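Local coordinates for lipid-transfer protein (Thermomonospora curvata, PDB 6OK1) that has the two-part thiolase fold and probably belongs with the thiolase-like lipid-transfer proteins, though its precise role is not established, at residues 259-262 / 267-270; 306-311 / 373-378; 135-140 / 149-154; 157-162 / 314-319. One frame throughout, in Å; residues are numbered along the deposited sequence.

Contact 1: residues 259-262 / 267-270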
loop_
_atom_site.group_PDB
_atom_site.type_symbol
_atom_site.label_atom_id
_atom_site.label_comp_id
_atom_site.label_asym_id
_atom_site.label_seq_id
_atom_site.Cartn_x
_atom_site.Cartn_y
_atom_site.Cartn_z
ATOM N N TYR A 259 8.110 5.022 21.668
ATOM C CA TYR A 259 8.865 5.132 22.909
ATOM C C TYR A 259 8.504 6.373 23.715
ATOM O O TYR A 259 9.155 6.653 24.735
ATOM C CB TYR A 259 10.358 5.199 22.586
ATOM C CG TYR A 259 10.977 3.991 21.899
ATOM C CD1 TYR A 259 10.513 2.704 22.112
ATOM C CD2 TYR A 259 12.049 4.164 21.060
ATOM C CE1 TYR A 259 11.114 1.613 21.492
ATOM C CE2 TYR A 259 12.654 3.081 20.428
ATOM C CZ TYR A 259 12.176 1.821 20.642
ATOM O OH TYR A 259 12.811 0.782 20.023
ATOM N N TYR A 260 7.503 7.127 23.280
ATOM C CA TYR A 260 7.262 8.472 23.787
ATOM C C TYR A 260 5.917 8.591 24.490
ATOM O O TYR A 260 5.550 9.686 24.949
ATOM C CB TYR A 260 7.378 9.468 22.627
ATOM C CG TYR A 260 8.599 9.192 21.759
ATOM C CD1 TYR A 260 9.844 9.671 22.109
ATOM C CD2 TYR A 260 8.489 8.418 20.590
ATOM C CE1 TYR A 260 10.958 9.412 21.325
ATOM C CE2 TYR A 260 9.580 8.125 19.828
ATOM C CZ TYR A 260 10.821 8.635 20.187
ATOM O OH TYR A 260 11.953 8.405 19.442
ATOM N N ARG A 261 5.181 7.495 24.586
ATOM C CA ARG A 261 3.917 7.423 25.312
ATOM C C ARG A 261 4.150 7.439 26.812
ATOM O O ARG A 261 5.229 7.107 27.292
ATOM C CB ARG A 261 3.197 6.130 24.973
ATOM C CG ARG A 261 2.835 6.033 23.529
ATOM C CD ARG A 261 2.672 4.580 23.060
ATOM N NE ARG A 261 1.937 4.577 21.796
ATOM C CZ ARG A 261 1.645 3.499 21.073
ATOM N NH1 ARG A 261 2.062 2.302 21.438
ATOM N NH2 ARG A 261 0.878 3.633 19.980
ATOM N N SER A 262 3.094 7.762 27.571
ATOM C CA SER A 262 3.242 7.801 29.020
ATOM C C SER A 262 3.745 6.465 29.549
ATOM O O SER A 262 4.599 6.427 30.442
ATOM C CB SER A 262 1.916 8.200 29.683
ATOM O OG SER A 262 0.877 7.274 29.393
ATOM N N ILE A 267 0.904 -2.721 24.826
ATOM C CA ILE A 267 0.774 -2.522 23.380
ATOM C C ILE A 267 -0.625 -1.963 23.170
ATOM O O ILE A 267 -1.546 -2.715 22.842
ATOM C CB ILE A 267 0.954 -3.808 22.565
ATOM C CG1 ILE A 267 2.206 -4.591 22.968
ATOM C CG2 ILE A 267 1.020 -3.450 21.080
ATOM C CD1 ILE A 267 2.228 -5.977 22.384
ATOM N N PRO A 268 -0.823 -0.662 23.375
ATOM C CA PRO A 268 -2.186 -0.111 23.351
ATOM C C PRO A 268 -2.911 -0.393 22.057
ATOM O O PRO A 268 -4.137 -0.579 22.049
ATOM C CB PRO A 268 -1.952 1.389 23.534
ATOM C CG PRO A 268 -0.601 1.515 24.127
ATOM C CD PRO A 268 0.193 0.335 23.750
ATOM N N GLU A 269 -2.177 -0.415 20.947
ATOM C CA GLU A 269 -2.826 -0.672 19.671
ATOM C C GLU A 269 -3.342 -2.105 19.581
ATOM O O GLU A 269 -4.348 -2.357 18.899
ATOM C CB GLU A 269 -1.858 -0.323 18.526
ATOM C CG GLU A 269 -0.531 -1.089 18.498
ATOM C CD GLU A 269 0.612 -0.471 19.297
ATOM O OE1 GLU A 269 0.364 0.283 20.270
ATOM O OE2 GLU A 269 1.811 -0.727 18.940
ATOM N N MET A 270 -2.717 -3.053 20.290
ATOM C CA MET A 270 -3.271 -4.400 20.343
ATOM C C MET A 270 -4.457 -4.467 21.293
ATOM O O MET A 270 -5.393 -5.230 21.041
ATOM C CB MET A 270 -2.200 -5.422 20.768
ATOM C CG MET A 270 -2.607 -6.886 20.543
ATOM S SD MET A 270 -2.801 -7.248 18.772
ATOM C CE MET A 270 -1.082 -7.325 18.229
#

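Contact 2: residues 306-311 / 373-378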
loop_
_atom_site.group_PDB
_atom_site.type_symbol
_atom_site.label_atom_id
_atom_site.label_comp_id
_atom_site.label_asym_id
_atom_site.label_seq_id
_atom_site.Cartn_x
_atom_site.Cartn_y
_atom_site.Cartn_z
ATOM N N GLU A 306 -1.797 -9.716 28.050
ATOM C CA GLU A 306 -2.410 -8.751 28.950
ATOM C C GLU A 306 -3.365 -7.820 28.213
ATOM O O GLU A 306 -4.480 -7.557 28.692
ATOM C CB GLU A 306 -1.303 -7.993 29.666
ATOM C CG GLU A 306 -0.416 -8.951 30.446
ATOM C CD GLU A 306 0.848 -8.318 30.981
ATOM O OE1 GLU A 306 0.954 -7.081 30.919
ATOM O OE2 GLU A 306 1.713 -9.044 31.509
ATOM N N GLU A 307 -2.960 -7.331 27.041
ATOM C CA GLU A 307 -3.824 -6.459 26.257
ATOM C C GLU A 307 -5.114 -7.153 25.864
ATOM O O GLU A 307 -6.158 -6.494 25.753
ATOM C CB GLU A 307 -3.097 -5.988 24.999
ATOM C CG GLU A 307 -1.958 -4.992 25.271
ATOM C CD GLU A 307 -2.423 -3.641 25.779
ATOM O OE1 GLU A 307 -3.645 -3.344 25.737
ATOM O OE2 GLU A 307 -1.568 -2.863 26.257
ATOM N N LEU A 308 -5.051 -8.447 25.594
ATOM C CA LEU A 308 -6.205 -9.206 25.122
ATOM C C LEU A 308 -7.037 -9.788 26.262
ATOM O O LEU A 308 -8.023 -10.484 25.999
ATOM C CB LEU A 308 -5.736 -10.322 24.181
ATOM C CG LEU A 308 -5.001 -9.815 22.922
ATOM C CD1 LEU A 308 -4.328 -10.979 22.199
ATOM C CD2 LEU A 308 -5.931 -9.079 21.993
ATOM N N GLY A 309 -6.672 -9.509 27.511
ATOM C CA GLY A 309 -7.501 -9.855 28.643
ATOM C C GLY A 309 -7.359 -11.270 29.172
ATOM O O GLY A 309 -8.224 -11.715 29.948
ATOM N N PHE A 310 -6.320 -12.004 28.783
ATOM C CA PHE A 310 -6.144 -13.367 29.274
ATOM C C PHE A 310 -5.519 -13.428 30.659
ATOM O O PHE A 310 -5.626 -14.462 31.330
ATOM C CB PHE A 310 -5.298 -14.173 28.294
ATOM C CG PHE A 310 -5.958 -14.374 26.980
ATOM C CD1 PHE A 310 -7.101 -15.160 26.876
ATOM C CD2 PHE A 310 -5.456 -13.778 25.842
ATOM C CE1 PHE A 310 -7.726 -15.341 25.651
ATOM C CE2 PHE A 310 -6.084 -13.951 24.608
ATOM C CZ PHE A 310 -7.221 -14.729 24.518
ATOM N N CYS A 311 -4.873 -12.355 31.103
ATOM C CA CYS A 311 -4.336 -12.264 32.457
ATOM C C CYS A 311 -4.215 -10.781 32.795
ATOM O O CYS A 311 -4.405 -9.918 31.934
ATOM C CB CYS A 311 -2.998 -12.984 32.559
ATOM S SG CYS A 311 -1.766 -12.251 31.441
ATOM N N LEU A 373 -8.169 -16.841 18.473
ATOM C CA LEU A 373 -7.767 -15.447 18.312
ATOM C C LEU A 373 -6.383 -15.412 17.685
ATOM O O LEU A 373 -5.477 -16.127 18.131
ATOM C CB LEU A 373 -7.780 -14.707 19.654
ATOM C CG LEU A 373 -7.699 -13.178 19.553
ATOM C CD1 LEU A 373 -8.359 -12.538 20.741
ATOM C CD2 LEU A 373 -6.291 -12.682 19.471
ATOM N N VAL A 374 -6.234 -14.601 16.636
ATOM C CA VAL A 374 -4.972 -14.454 15.914
ATOM C C VAL A 374 -4.559 -12.994 15.948
ATOM O O VAL A 374 -5.377 -12.108 15.680
ATOM C CB VAL A 374 -5.070 -14.927 14.453
ATOM C CG1 VAL A 374 -3.657 -14.850 13.805
ATOM C CG2 VAL A 374 -5.655 -16.285 14.374
ATOM N N THR A 375 -3.294 -12.738 16.265
ATOM C CA THR A 375 -2.759 -11.382 16.195
ATOM C C THR A 375 -1.753 -11.235 15.066
ATOM O O THR A 375 -1.109 -12.191 14.642
ATOM C CB THR A 375 -2.075 -10.955 17.501
ATOM O OG1 THR A 375 -0.969 -11.824 17.787
ATOM C CG2 THR A 375 -3.061 -10.999 18.644
ATOM N N ALA A 376 -1.569 -9.989 14.646
ATOM C CA ALA A 376 -0.562 -9.642 13.655
ATOM C C ALA A 376 0.636 -8.945 14.321
ATOM O O ALA A 376 0.828 -9.043 15.539
ATOM C CB ALA A 376 -1.224 -8.802 12.567
ATOM N N GLY A 377 1.447 -8.265 13.512
ATOM C CA GLY A 377 2.759 -7.824 13.960
ATOM C C GLY A 377 2.691 -6.859 15.133
ATOM O O GLY A 377 1.803 -6.012 15.218
ATOM N N THR A 378 3.676 -6.972 16.026
ATOM C CA THR A 378 3.728 -6.177 17.237
ATOM C C THR A 378 4.786 -5.079 17.135
ATOM O O THR A 378 5.850 -5.244 16.511
ATOM C CB THR A 378 4.001 -7.092 18.435
ATOM O OG1 THR A 378 5.090 -7.952 18.115
ATOM C CG2 THR A 378 2.805 -7.961 18.712
#

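Contact 3: residues 135-140 / 149-154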
loop_
_atom_site.group_PDB
_atom_site.type_symbol
_atom_site.label_atom_id
_atom_site.label_comp_id
_atom_site.label_asym_id
_atom_site.label_seq_id
_atom_site.Cartn_x
_atom_site.Cartn_y
_atom_site.Cartn_z
ATOM N N ALA A 135 12.214 9.891 6.921
ATOM C CA ALA A 135 12.740 10.792 7.938
ATOM C C ALA A 135 12.640 10.203 9.345
ATOM O O ALA A 135 13.418 10.610 10.237
ATOM C CB ALA A 135 11.998 12.116 7.906
ATOM N N ALA A 136 11.766 9.234 9.546
ATOM C CA ALA A 136 11.638 8.621 10.869
ATOM C C ALA A 136 12.927 7.920 11.270
ATOM O O ALA A 136 13.223 7.787 12.462
ATOM C CB ALA A 136 10.475 7.650 10.896
ATOM N N TYR A 137 13.723 7.504 10.289
ATOM C CA TYR A 137 14.956 6.805 10.601
ATOM C C TYR A 137 16.014 7.729 11.183
ATOM O O TYR A 137 17.021 7.248 11.723
ATOM C CB TYR A 137 15.491 6.126 9.330
ATOM C CG TYR A 137 14.746 4.862 9.008
ATOM C CD1 TYR A 137 14.990 3.695 9.722
ATOM C CD2 TYR A 137 13.777 4.827 7.999
ATOM C CE1 TYR A 137 14.292 2.532 9.453
ATOM C CE2 TYR A 137 13.097 3.670 7.718
ATOM C CZ TYR A 137 13.358 2.529 8.450
ATOM O OH TYR A 137 12.677 1.371 8.190
ATOM N N ALA A 138 15.821 9.043 11.086
ATOM C CA ALA A 138 16.807 9.974 11.623
ATOM C C ALA A 138 16.963 9.845 13.129
ATOM O O ALA A 138 18.010 10.232 13.654
ATOM C CB ALA A 138 16.418 11.397 11.278
ATOM N N TRP A 139 15.961 9.306 13.816
ATOM C CA TRP A 139 16.002 9.186 15.280
ATOM C C TRP A 139 16.644 7.892 15.730
ATOM O O TRP A 139 16.803 7.671 16.939
ATOM C CB TRP A 139 14.567 9.324 15.873
ATOM C CG TRP A 139 13.992 10.585 15.334
ATOM C CD1 TRP A 139 12.966 10.694 14.437
ATOM C CD2 TRP A 139 14.506 11.900 15.529
ATOM N NE1 TRP A 139 12.815 12.004 14.064
ATOM C CE2 TRP A 139 13.735 12.772 14.735
ATOM C CE3 TRP A 139 15.543 12.436 16.300
ATOM C CZ2 TRP A 139 13.983 14.139 14.682
ATOM C CZ3 TRP A 139 15.774 13.791 16.272
ATOM C CH2 TRP A 139 15.010 14.632 15.458
ATOM N N LEU A 140 17.027 7.046 14.784
ATOM C CA LEU A 140 17.413 5.671 15.055
ATOM C C LEU A 140 18.799 5.383 14.506
ATOM O O LEU A 140 19.713 5.077 15.275
ATOM C CB LEU A 140 16.371 4.724 14.437
ATOM C CG LEU A 140 14.915 5.038 14.742
ATOM C CD1 LEU A 140 14.001 4.009 14.058
ATOM C CD2 LEU A 140 14.666 5.025 16.231
ATOM N N ALA A 149 15.251 -6.299 16.226
ATOM C CA ALA A 149 15.532 -6.863 17.538
ATOM C C ALA A 149 15.829 -5.768 18.550
ATOM O O ALA A 149 15.370 -5.832 19.699
ATOM C CB ALA A 149 16.710 -7.818 17.467
ATOM N N GLN A 150 16.607 -4.765 18.150
ATOM C CA GLN A 150 16.928 -3.681 19.074
ATOM C C GLN A 150 15.695 -2.851 19.373
ATOM O O GLN A 150 15.490 -2.411 20.512
ATOM C CB GLN A 150 18.021 -2.809 18.479
ATOM C CG GLN A 150 19.370 -3.544 18.327
ATOM C CD GLN A 150 20.318 -2.865 17.364
ATOM O OE1 GLN A 150 19.940 -1.929 16.636
ATOM N NE2 GLN A 150 21.568 -3.342 17.337
ATOM N N TRP A 151 14.863 -2.615 18.354
ATOM C CA TRP A 151 13.655 -1.836 18.593
ATOM C C TRP A 151 12.761 -2.524 19.614
ATOM O O TRP A 151 12.176 -1.858 20.472
ATOM C CB TRP A 151 12.903 -1.574 17.270
ATOM C CG TRP A 151 13.697 -0.816 16.303
ATOM C CD1 TRP A 151 14.662 0.085 16.583
ATOM C CD2 TRP A 151 13.660 -0.934 14.861
ATOM N NE1 TRP A 151 15.239 0.544 15.409
ATOM C CE2 TRP A 151 14.630 -0.057 14.347
ATOM C CE3 TRP A 151 12.888 -1.696 13.970
ATOM C CZ2 TRP A 151 14.870 0.078 12.990
ATOM C CZ3 TRP A 151 13.114 -1.556 12.618
ATOM C CH2 TRP A 151 14.112 -0.683 12.140
ATOM N N VAL A 152 12.656 -3.859 19.540
ATOM C CA VAL A 152 11.849 -4.630 20.476
ATOM C C VAL A 152 12.517 -4.656 21.839
ATOM O O VAL A 152 11.848 -4.587 22.881
ATOM C CB VAL A 152 11.612 -6.059 19.937
ATOM C CG1 VAL A 152 10.981 -6.965 21.013
ATOM C CG2 VAL A 152 10.708 -6.029 18.684
ATOM N N ALA A 153 13.843 -4.759 21.853
ATOM C CA ALA A 153 14.573 -4.860 23.113
ATOM C C ALA A 153 14.341 -3.647 23.987
ATOM O O ALA A 153 14.295 -3.770 25.218
ATOM C CB ALA A 153 16.048 -5.038 22.835
ATOM N N MET A 154 14.147 -2.470 23.379
ATOM C CA MET A 154 13.907 -1.267 24.162
ATOM C C MET A 154 12.622 -1.371 24.974
ATOM O O MET A 154 12.576 -0.948 26.147
ATOM C CB MET A 154 13.873 -0.049 23.236
ATOM C CG MET A 154 13.970 1.276 23.979
ATOM S SD MET A 154 15.577 1.600 24.693
ATOM C CE MET A 154 16.464 2.131 23.228
#

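Contact 4: residues 157-162 / 314-319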
loop_
_atom_site.group_PDB
_atom_site.type_symbol
_atom_site.label_atom_id
_atom_site.label_comp_id
_atom_site.label_asym_id
_atom_site.label_seq_id
_atom_site.Cartn_x
_atom_site.Cartn_y
_atom_site.Cartn_z
ATOM N N ARG A 157 13.116 -4.363 27.865
ATOM C CA ARG A 157 13.878 -3.984 29.054
ATOM C C ARG A 157 13.008 -3.222 30.030
ATOM O O ARG A 157 13.135 -3.391 31.246
ATOM C CB ARG A 157 15.091 -3.131 28.678
ATOM C CG ARG A 157 15.965 -2.714 29.872
ATOM C CD ARG A 157 16.665 -3.936 30.528
ATOM N NE ARG A 157 17.401 -3.600 31.755
ATOM C CZ ARG A 157 16.859 -3.445 32.965
ATOM N NH1 ARG A 157 15.545 -3.582 33.160
ATOM N NH2 ARG A 157 17.645 -3.140 34.004
ATOM N N ARG A 158 12.136 -2.352 29.520
ATOM C CA ARG A 158 11.251 -1.596 30.402
ATOM C C ARG A 158 10.172 -2.489 31.005
ATOM O O ARG A 158 9.777 -2.311 32.168
ATOM C CB ARG A 158 10.630 -0.428 29.633
ATOM C CG ARG A 158 9.767 0.494 30.524
ATOM C CD ARG A 158 10.617 1.397 31.411
ATOM N NE ARG A 158 9.769 2.035 32.431
ATOM C CZ ARG A 158 10.173 3.007 33.238
ATOM N NH1 ARG A 158 11.404 3.497 33.142
ATOM N NH2 ARG A 158 9.330 3.505 34.145
ATOM N N TYR A 159 9.689 -3.467 30.241
ATOM C CA TYR A 159 8.704 -4.407 30.777
ATOM C C TYR A 159 9.306 -5.225 31.924
ATOM O O TYR A 159 8.646 -5.467 32.951
ATOM C CB TYR A 159 8.203 -5.306 29.645
ATOM C CG TYR A 159 7.139 -6.303 30.059
ATOM C CD1 TYR A 159 7.492 -7.517 30.609
ATOM C CD2 TYR A 159 5.796 -6.034 29.881
ATOM C CE1 TYR A 159 6.535 -8.427 31.005
ATOM C CE2 TYR A 159 4.824 -6.942 30.277
ATOM C CZ TYR A 159 5.207 -8.140 30.844
ATOM O OH TYR A 159 4.280 -9.092 31.244
ATOM N N MET A 160 10.569 -5.628 31.779
ATOM C CA MET A 160 11.271 -6.314 32.870
ATOM C C MET A 160 11.364 -5.430 34.097
ATOM O O MET A 160 11.168 -5.890 35.229
ATOM C CB MET A 160 12.676 -6.692 32.432
ATOM C CG MET A 160 12.741 -7.754 31.357
ATOM S SD MET A 160 14.383 -7.927 30.628
ATOM C CE MET A 160 15.336 -8.594 31.988
ATOM N N HIS A 161 11.717 -4.167 33.891
ATOM C CA HIS A 161 11.823 -3.219 35.000
ATOM C C HIS A 161 10.502 -3.078 35.745
ATOM O O HIS A 161 10.453 -3.114 36.981
ATOM C CB HIS A 161 12.263 -1.860 34.451
ATOM C CG HIS A 161 12.194 -0.755 35.448
ATOM N ND1 HIS A 161 13.174 -0.552 36.395
ATOM C CD2 HIS A 161 11.274 0.217 35.638
ATOM C CE1 HIS A 161 12.846 0.487 37.143
ATOM N NE2 HIS A 161 11.698 0.972 36.706
ATOM N N GLU A 162 9.415 -2.878 35.010
ATOM C CA GLU A 162 8.159 -2.573 35.677
ATOM C C GLU A 162 7.537 -3.794 36.330
ATOM O O GLU A 162 6.893 -3.661 37.378
ATOM C CB GLU A 162 7.183 -1.941 34.689
ATOM C CG GLU A 162 7.728 -0.637 34.163
ATOM C CD GLU A 162 6.783 0.098 33.243
ATOM O OE1 GLU A 162 5.703 -0.436 32.911
ATOM O OE2 GLU A 162 7.135 1.225 32.857
ATOM N N GLY A 314 1.055 -7.113 33.844
ATOM C CA GLY A 314 2.283 -7.574 34.470
ATOM C C GLY A 314 2.317 -9.024 34.897
ATOM O O GLY A 314 3.345 -9.467 35.426
ATOM N N GLU A 315 1.242 -9.786 34.692
ATOM C CA GLU A 315 1.197 -11.165 35.140
ATOM C C GLU A 315 1.272 -12.194 34.014
ATOM O O GLU A 315 1.077 -13.385 34.269
ATOM C CB GLU A 315 -0.072 -11.366 35.991
ATOM C CG GLU A 315 -0.100 -10.354 37.123
ATOM C CD GLU A 315 -1.033 -10.714 38.250
ATOM O OE1 GLU A 315 -1.923 -11.552 38.042
ATOM O OE2 GLU A 315 -0.866 -10.146 39.348
ATOM N N ALA A 316 1.588 -11.785 32.779
ATOM C CA ALA A 316 1.790 -12.766 31.722
ATOM C C ALA A 316 2.864 -13.771 32.083
ATOM O O ALA A 316 2.765 -14.945 31.707
ATOM C CB ALA A 316 2.142 -12.070 30.407
ATOM N N LYS A 317 3.908 -13.340 32.785
ATOM C CA LYS A 317 4.964 -14.274 33.145
ATOM C C LYS A 317 4.402 -15.408 33.993
ATOM O O LYS A 317 4.819 -16.567 33.864
ATOM C CB LYS A 317 6.084 -13.558 33.895
ATOM C CG LYS A 317 5.665 -12.999 35.258
ATOM C CD LYS A 317 6.793 -12.124 35.848
ATOM C CE LYS A 317 6.398 -11.504 37.189
ATOM N NZ LYS A 317 6.177 -12.577 38.197
ATOM N N ASP A 318 3.425 -15.092 34.834
ATOM C CA ASP A 318 2.805 -16.107 35.688
ATOM C C ASP A 318 1.855 -17.000 34.896
ATOM O O ASP A 318 1.846 -18.223 35.080
ATOM C CB ASP A 318 2.083 -15.406 36.834
ATOM C CG ASP A 318 2.990 -14.465 37.594
ATOM O OD1 ASP A 318 4.039 -14.924 38.077
ATOM O OD2 ASP A 318 2.682 -13.265 37.689
ATOM N N PHE A 319 1.062 -16.403 34.002
ATOM C CA PHE A 319 0.187 -17.155 33.110
ATOM C C PHE A 319 0.981 -18.174 32.305
ATOM O O PHE A 319 0.555 -19.324 32.153
ATOM C CB PHE A 319 -0.553 -16.164 32.201
ATOM C CG PHE A 319 -1.612 -16.774 31.324
ATOM C CD1 PHE A 319 -2.880 -16.995 31.804
ATOM C CD2 PHE A 319 -1.344 -17.082 29.994
ATOM C CE1 PHE A 319 -3.865 -17.538 30.992
ATOM C CE2 PHE A 319 -2.323 -17.612 29.176
ATOM C CZ PHE A 319 -3.581 -17.837 29.669
HETATM O O HOH W 1 4.805 -10.622 33.398
#

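Contact 1: residues 259-262 / 267-270
The guanidinium of Arg-261 meets Pro-268 over one face and Glu-269 at its edge. Pro-268 CG lies over the face, 3.9 Å from Arg-261 NH1, while Pro-268 CD comes to 3.6 Å from the same NH1 at its end. At the edge sits the carboxylate, its plane turned 64° from that of the guanidinium. Arg-261 NH1 donates to Glu-269 OE1 at 2.9 Å, and this bond anchors a salt bridge. OE1 is near the guanidinium plane but tilted 21° from it, and the bond is bent (145°). The oxygen is met on its syn side, slightly out of the carboxylate plane. Arg-261 NH2 adds a weak second bond to the same OE1 at 3.4 Å. One oxygen thus takes both nitrogens.

Arg-261 is extended from CG to NE and reaches to the helix start. Glu-269 bends at chi2, which turns its carboxylate toward the arginine. Other partners fix both groups. Arg-261 NE bonds to Tyr-251 O, while Gln-253 joins the pair, with OE1 on Arg-261 NH2 and NE2 on Glu-269 OE2. The backbone O of Arg-261 accepts a hydrogen bond from a basic side chain of another protein chain. Pro-268 and Glu-269 follow the N-cap residue Ile-267. A proline and then an acidic residue in the first turn are familiar at helix N-termini, here that of helix 268-281 in the C-terminal thiolase-like region.

Contact 2: residues 306-311 / 373-378
A Schellman motif ends helix 301-307, and its Leu-308 packs on strand 371-375 in the C-terminal half of the thiolase fold. Gly-309 is the turning residue, with a positive phi of 84°. Its N bonds back to Glu-306 O at 3.2 Å. Leu-308, just before the turn, points its side chain at the sheet.

The strand offers alternate residues to it. Leu-373 and Thr-375 face the helix end, while Val-374 points away from it. Leu-308 CG stands anti to its own carbonyl carbon (chi1 -61°), and with chi2 at 168° this carries CD1 to the strand. The contact is wholly apolar and buried. Thr-375 OG1 is bonded to Tyr-294 N and Gln-304 OE1, and it is the methyl CG2 that meets the leucine.

Helix 268-281 closes in on the same group. Its Tyr-278 packs on Leu-373 and Phe-310 and bonds through OH to Leu-308 O, and Met-270 lies on Thr-375. That Leu-308 O also sits over one face of the Phe-310 ring, toward its rim. At the centre a single methyl bridges two neighbours: Leu-308 CD1 is 3.8 Å from Leu-373 CD2 and 3.8 Å from Thr-375 CG2.

Contact 3: residues 135-140 / 149-154
Trp-151 CG lies anti to its carbonyl carbon (chi1 -61°), from where the indole reaches across to the turn; Leu-140, with CG placed likewise (chi1 -49°), sends CD1 to meet it. The contact joins the short 3-10 turn 137-139 and the residue after it to helix 148-163, in the N-terminal thiolase region. Trp-151 is the centre of it. The side chain does not leave the helix straight for the turn, but its indole meets two residues there.

Tyr-137 supplies one of the two touches. Its CE1 lies 4.2 Å from Trp-151 CH2, which sits at the edge of the tyrosine ring, near its plane. The two side chains cross at about a right angle. No hydrogen bond links the segments. The polar N-H of the indole is still satisfied, because Trp-151 NE1 bonds to Leu-145 O in the connection between turn and helix. That bond would limit rotation of the indole.

The turn also serves the assembly. Trp-139 packs its ring on aromatic side chains of another protein chain, and Ala-136 touches His-63 of the second subunit. Leu-140 CD1 lies by the NE1-CE2 side of the indole, 3.9 Å from Trp-151 NE1 and 4.1 Å from Trp-151 CE2.

Contact 4: residues 157-162 / 314-319
Tyr-159 reaches the 314-319 segment with its hydroxyl end. Its OH lies 3.8 Å from Ala-316 CB and 4.1 Å from Gly-314 CA. No direct hydrogen bond crosses here; a water makes the link. It donates to Tyr-159 OH at 2.7 Å and to Gly-314 O at 2.8 Å, and it accepts from Lys-317 N at 2.9 Å. The water therefore takes up a backbone N-H in the first turn of helix 316-321.

The direct polar partner of the hydroxyl is Glu-306, outside the two segments. Its OE2 bonds to Tyr-159 OH and to Ala-316 N, and its OE1 to Gly-314 N. One carboxylate thus ties the tyrosine to the start of the helix. The helix N-terminus would be expected to favour its negative charge. Tyr-159 CG is anti to its backbone N (chi1 -178°), which carries the ring away from helix 148-163. Its ring packs edge-to-face with that of Tyr-163.

Helix 301-307 supports both sides, for its Leu-302 touches Tyr-159 and Ala-316. Helix 167-182 also touches both segments, with Phe-170 against Met-160 and Asp-169 against Lys-317. The contact so joins helix 148-163 of the N-terminal thiolase region to helices 301-307 and 316-321 of the C-terminal one.

How the contacts relate
Contact 2 lies deepest, about 11 Å from the chain centre to its own; the other three centres lie 20 to 22 Å out, yet remain largely buried. Their chemistry differs. Contact 2, against the sheet, is purely apolar. Contact 3 is apolar and aromatic, and contact 1 is a salt bridge at a helix start. Contact 4 pairs a tyrosine hydroxyl with water, and Glu-306 of contact 2 joins the two contacts. Contacts 3 and 4 use the same helix, 148-163. Contact 1 meets contact 3 through Tyr-259 OH and Trp-151 O, and contact 2 through Ile-267 N and Glu-307 OE2. Another protein chain reaches contacts 1, 3 and 4, but does not touch contact 2.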